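Local coordinates for arginine decarboxylase, A207R protein (Paramecium bursaria Chlorella virus 1, PDB 2NVA), which decarboxylates arginine to agmatine as a pyridoxal 5'-phosphate enzyme with the fold of eukaryotic ornithine decarboxylase, at residues A[100-105]-A[123-128]; A[180-185]-A[227-232]. All blocks are in the same frame, centred on the assembly; numbering follows the deposited sequence.

Contact 1. Residues A[100-105]-A[123-128]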
# COMPACT_ATOMS: atom_id res chain seq x y z
N ILE A 100 21.51 -14.54 -10.87
CA ILE A 100 22.83 -14.23 -11.45
C ILE A 100 23.56 -13.23 -10.55
O ILE A 100 24.75 -13.41 -10.29
CB ILE A 100 22.70 -13.68 -12.88
CG1 ILE A 100 22.10 -14.76 -13.80
CG2 ILE A 100 24.07 -13.23 -13.42
CD1 ILE A 100 21.56 -14.22 -15.12
N PHE A 101 22.84 -12.21 -10.09
CA PHE A 101 23.39 -11.23 -9.15
C PHE A 101 23.83 -11.88 -7.83
O PHE A 101 24.95 -11.62 -7.36
CB PHE A 101 22.36 -10.12 -8.89
CG PHE A 101 22.82 -9.09 -7.89
CD1 PHE A 101 23.74 -8.10 -8.25
CD2 PHE A 101 22.33 -9.11 -6.58
CE1 PHE A 101 24.17 -7.15 -7.32
CE2 PHE A 101 22.75 -8.17 -5.64
CZ PHE A 101 23.68 -7.18 -6.01
N ALA A 102 22.97 -12.72 -7.25
CA ALA A 102 23.31 -13.44 -6.02
C ALA A 102 24.57 -14.29 -6.19
O ALA A 102 25.46 -14.28 -5.33
CB ALA A 102 22.14 -14.33 -5.58
N LYS A 103 24.64 -15.03 -7.30
CA LYS A 103 25.81 -15.88 -7.58
C LYS A 103 27.06 -15.02 -7.64
O LYS A 103 28.10 -15.37 -7.07
CB LYS A 103 25.61 -16.66 -8.90
CG LYS A 103 26.74 -17.63 -9.23
CD LYS A 103 26.86 -17.86 -10.73
CE LYS A 103 26.94 -16.50 -11.48
NZ LYS A 103 27.73 -16.62 -12.76
N ASP A 104 26.96 -13.90 -8.34
CA ASP A 104 28.10 -13.02 -8.51
C ASP A 104 28.59 -12.44 -7.19
O ASP A 104 29.79 -12.41 -6.93
CB ASP A 104 27.77 -11.91 -9.50
CG ASP A 104 27.76 -12.40 -10.94
OD1 ASP A 104 28.48 -13.38 -11.26
OD2 ASP A 104 27.04 -11.80 -11.78
N GLN A 105 27.66 -11.99 -6.36
CA GLN A 105 28.04 -11.34 -5.11
C GLN A 105 28.48 -12.32 -4.03
O GLN A 105 29.23 -11.96 -3.14
CB GLN A 105 26.89 -10.47 -4.59
CG GLN A 105 26.49 -9.35 -5.54
CD GLN A 105 27.57 -8.30 -5.68
OE1 GLN A 105 28.05 -7.76 -4.68
NE2 GLN A 105 27.99 -8.03 -6.91
N THR A 123 20.59 -23.76 -14.16
CA THR A 123 21.08 -22.97 -15.29
C THR A 123 21.92 -21.75 -14.86
O THR A 123 22.95 -21.47 -15.47
CB THR A 123 19.93 -22.54 -16.23
OG1 THR A 123 19.19 -23.71 -16.65
CG2 THR A 123 20.46 -21.81 -17.47
N TYR A 124 21.50 -21.08 -13.78
CA TYR A 124 22.03 -19.74 -13.45
C TYR A 124 22.83 -19.61 -12.16
O TYR A 124 23.58 -18.64 -11.99
CB TYR A 124 20.89 -18.71 -13.43
CG TYR A 124 20.23 -18.60 -14.76
CD1 TYR A 124 20.87 -17.95 -15.82
CD2 TYR A 124 18.99 -19.19 -15.00
CE1 TYR A 124 20.30 -17.86 -17.07
CE2 TYR A 124 18.39 -19.11 -16.25
CZ TYR A 124 19.06 -18.45 -17.29
OH TYR A 124 18.48 -18.36 -18.53
N HIS A 125 22.65 -20.55 -11.24
CA HIS A 125 23.35 -20.50 -9.97
C HIS A 125 23.56 -21.94 -9.49
O HIS A 125 23.10 -22.32 -8.42
CB HIS A 125 22.51 -19.68 -8.97
CG HIS A 125 23.26 -19.21 -7.76
ND1 HIS A 125 24.53 -19.64 -7.45
CD2 HIS A 125 22.89 -18.37 -6.76
CE1 HIS A 125 24.92 -19.07 -6.32
NE2 HIS A 125 23.95 -18.29 -5.89
N PRO A 126 24.24 -22.77 -10.32
CA PRO A 126 24.29 -24.23 -10.12
C PRO A 126 24.88 -24.73 -8.79
O PRO A 126 24.57 -25.85 -8.39
CB PRO A 126 25.14 -24.73 -11.30
CG PRO A 126 25.88 -23.56 -11.77
CD PRO A 126 25.00 -22.37 -11.52
N ASN A 127 25.71 -23.93 -8.14
CA ASN A 127 26.30 -24.33 -6.87
C ASN A 127 25.66 -23.65 -5.64
O ASN A 127 26.18 -23.74 -4.54
CB ASN A 127 27.81 -24.10 -6.88
CG ASN A 127 28.51 -24.99 -7.89
OD1 ASN A 127 28.15 -26.16 -8.06
ND2 ASN A 127 29.51 -24.44 -8.57
N CYS A 128 24.53 -22.99 -5.85
CA CYS A 128 23.78 -22.44 -4.74
C CYS A 128 23.32 -23.58 -3.83
O CYS A 128 22.82 -24.60 -4.32
CB CYS A 128 22.58 -21.65 -5.26
SG CYS A 128 21.72 -20.69 -3.99
O HOH W 1 24.80 -17.25 -14.03

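Contact 2. Residues A[180-185]-A[227-232]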
# COMPACT_ATOMS: atom_id res chain seq x y z
N GLY A 180 3.17 -13.40 12.43
CA GLY A 180 2.43 -13.05 13.64
C GLY A 180 1.81 -14.28 14.25
O GLY A 180 0.57 -14.42 14.29
N SER A 181 2.65 -15.18 14.75
CA SER A 181 2.20 -16.44 15.31
C SER A 181 2.39 -16.47 16.82
O SER A 181 3.44 -16.09 17.33
CB SER A 181 2.99 -17.60 14.69
OG SER A 181 2.60 -18.82 15.29
N ARG A 182 1.34 -16.91 17.51
CA ARG A 182 1.37 -17.10 18.96
C ARG A 182 0.88 -18.52 19.30
O ARG A 182 0.30 -18.77 20.35
CB ARG A 182 0.53 -16.02 19.66
CG ARG A 182 1.04 -14.60 19.43
CD ARG A 182 0.51 -13.66 20.49
NE ARG A 182 1.19 -12.37 20.53
CZ ARG A 182 0.85 -11.31 19.80
NH1 ARG A 182 -0.18 -11.37 18.95
NH2 ARG A 182 1.52 -10.17 19.93
N ASN A 183 1.16 -19.44 18.39
CA ASN A 183 0.74 -20.83 18.54
C ASN A 183 1.97 -21.73 18.63
O ASN A 183 2.53 -22.11 17.59
CB ASN A 183 -0.12 -21.21 17.31
CG ASN A 183 -0.59 -22.67 17.32
OD1 ASN A 183 -1.32 -23.08 16.42
ND2 ASN A 183 -0.19 -23.43 18.32
N PRO A 184 2.40 -22.09 19.87
CA PRO A 184 3.62 -22.90 19.98
C PRO A 184 3.53 -24.30 19.36
O PRO A 184 4.54 -24.82 18.87
CB PRO A 184 3.85 -22.98 21.50
CG PRO A 184 2.47 -22.82 22.08
CD PRO A 184 1.81 -21.79 21.19
N GLU A 185 2.34 -24.90 19.37
CA GLU A 185 2.10 -26.23 18.78
C GLU A 185 2.34 -26.24 17.27
O GLU A 185 2.79 -27.25 16.71
CB GLU A 185 0.68 -26.68 19.11
CG GLU A 185 0.32 -28.09 18.68
CD GLU A 185 0.95 -29.18 19.53
OE1 GLU A 185 1.47 -30.16 18.93
OE2 GLU A 185 0.89 -29.12 20.78
N SER A 227 8.21 -12.92 27.33
CA SER A 227 7.59 -14.22 27.54
C SER A 227 8.34 -15.36 26.85
O SER A 227 8.90 -15.17 25.76
CB SER A 227 6.13 -14.21 27.05
OG SER A 227 5.46 -15.38 27.53
N THR A 228 8.35 -16.53 27.48
CA THR A 228 9.08 -17.67 26.90
C THR A 228 8.18 -18.81 26.44
O THR A 228 8.67 -19.92 26.18
CB THR A 228 10.13 -18.23 27.87
OG1 THR A 228 9.47 -18.85 28.98
CG2 THR A 228 11.03 -17.11 28.39
N TYR A 229 6.87 -18.54 26.30
CA TYR A 229 5.94 -19.59 25.86
C TYR A 229 6.35 -20.16 24.51
O TYR A 229 6.38 -21.39 24.36
CB TYR A 229 4.44 -19.18 25.90
CG TYR A 229 3.96 -18.16 24.86
CD1 TYR A 229 4.53 -16.89 24.79
CD2 TYR A 229 2.89 -18.45 23.99
CE1 TYR A 229 4.08 -15.95 23.86
CE2 TYR A 229 2.42 -17.49 23.06
CZ TYR A 229 3.03 -16.24 23.01
OH TYR A 229 2.66 -15.27 22.10
N MET A 230 6.68 -19.30 23.55
CA MET A 230 7.04 -19.77 22.22
C MET A 230 8.40 -20.48 22.24
O MET A 230 8.52 -21.63 21.78
CB MET A 230 6.98 -18.64 21.17
CG MET A 230 5.59 -17.99 21.03
SD MET A 230 4.28 -19.16 20.56
CE MET A 230 4.60 -19.29 18.79
N SER A 231 9.40 -19.82 22.82
CA SER A 231 10.78 -20.29 22.77
C SER A 231 11.01 -21.62 23.50
O SER A 231 11.70 -22.48 22.97
CB SER A 231 11.74 -19.21 23.28
OG SER A 231 11.52 -18.92 24.66
N ASP A 232 10.43 -21.79 24.69
CA ASP A 232 10.54 -23.05 25.44
C ASP A 232 10.04 -24.23 24.63
O ASP A 232 10.67 -25.29 24.58
CB ASP A 232 9.73 -22.99 26.74
CG ASP A 232 10.30 -22.03 27.74
OD1 ASP A 232 11.53 -21.78 27.66
OD2 ASP A 232 9.52 -21.52 28.60

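Contact 1. Residues A[100-105]-A[123-128]
The backbones come closest where the CA atoms of Lys103 and His125 stand 5.8 Å apart, with Ile100 opposite Tyr124 one turn earlier on helix 96-105. Lys103 and His125 carry the contact. The lysine's aliphatic stem lies over one face of the imidazole, Lys103 CB 3.5 Å from the centroid of the His125 ring and only 10° off the normal, a CH-pi contact in which the two side chains run past each other in opposite directions. On the other face of the ring sits Cys128 CB, so the imidazole is sandwiched, while His125 NE2 is hydrogen-bonded to the carbonyl of Val107; together these should fix the rotation of the ring. With CG anti to the backbone N (chi1 -177°) the lysine chain reaches along the imidazole, Lys103 CG lying 3.5 Å from His125 ND1, and a bend at chi3 then turns the amine off toward a water and a long salt bridge with Asp104. That water donates to Tyr124 O at 2.8 Å and is held weakly by Lys103 NZ. One turn earlier on the helix, Ile100 CD1 meets Tyr124 CD1 at 3.9 Å, obliquely to the ring. At His125 the chain leaves the helical conformation, and a type I turn runs to Cys128. The contact thus joins two neighbouring outer helices of the barrel, 96-105 and the C-terminal end of 115-124, just before strand 129-133; Phe101 and Gln105 also touch helix 71-80.

Contact 2. Residues A[180-185]-A[227-232]
Apolar packing centres on Met230, whose thioether crosses the ring of Pro184 at about a right angle. Met230 SD lies 3.7 Å from Pro184 CD and 3.5 Å from Pro184 N, and Met230 CE comes within 3.5 Å of Asn183 N. Bends at chi2 (-59°) and chi3 (-79°) fold the methionine chain over, bringing CE also near Ser181 O. Within the helix the same side chain covers its neighbour, CG lying over the centre of one face of the Tyr229 ring, while Pro184 CD approaches that ring more distantly and obliquely.

Both segments lead into outer helices of the TIM barrel: 180-185 follows strand 170-174 and opens helix 184-204, and 227-232 opens helix 229-241. Gly180, at the start of the first, binds pyridoxal 5'-phosphate and touches the bound agmatine adduct; Ser181 is paired through its backbone with Gly216, another cofactor-binding residue.

Arg182 and Tyr229 meet side by side and share a polar partner. The phenol oxygen lies beside the aliphatic part of the arginine, Tyr229 OH 3.1 Å from Arg182 CD, and at the edge of the guanidinium, whose plane is only 4° from that of the ring. No hydrogen bond joins the two; instead Asp220 OD2 takes both, as a salt bridge with Arg182 NE and a hydrogen bond with Tyr229 OH, which probably helps to hold them close. Ser181 OG is hydrogen-bonded to Asp138 and weakly receives Asn183 N at 3.5 Å.

Read from the N terminus, contact 1 closes first: the chain leaves helix 96-105, forms strand 109-112 and helix 115-124, and returns beside the first helix, a beta-alpha step of the barrel wall. Contact 2 opens only after strands 129-133 and 170-174 have been laid down, and it closes a longer excursion through helix 184-204 and strand 210-212. The two loops follow in series, neither nested nor crossed, and the nearest atoms of the two contacts are about 26 Å apart. Both tie neighbouring elements of one TIM-barrel domain: 100-105 with 123-128 on the outer helical layer, away from the cofactor and substrate site, and 180-185 with 227-232 where Gly180 touches the cofactor adduct.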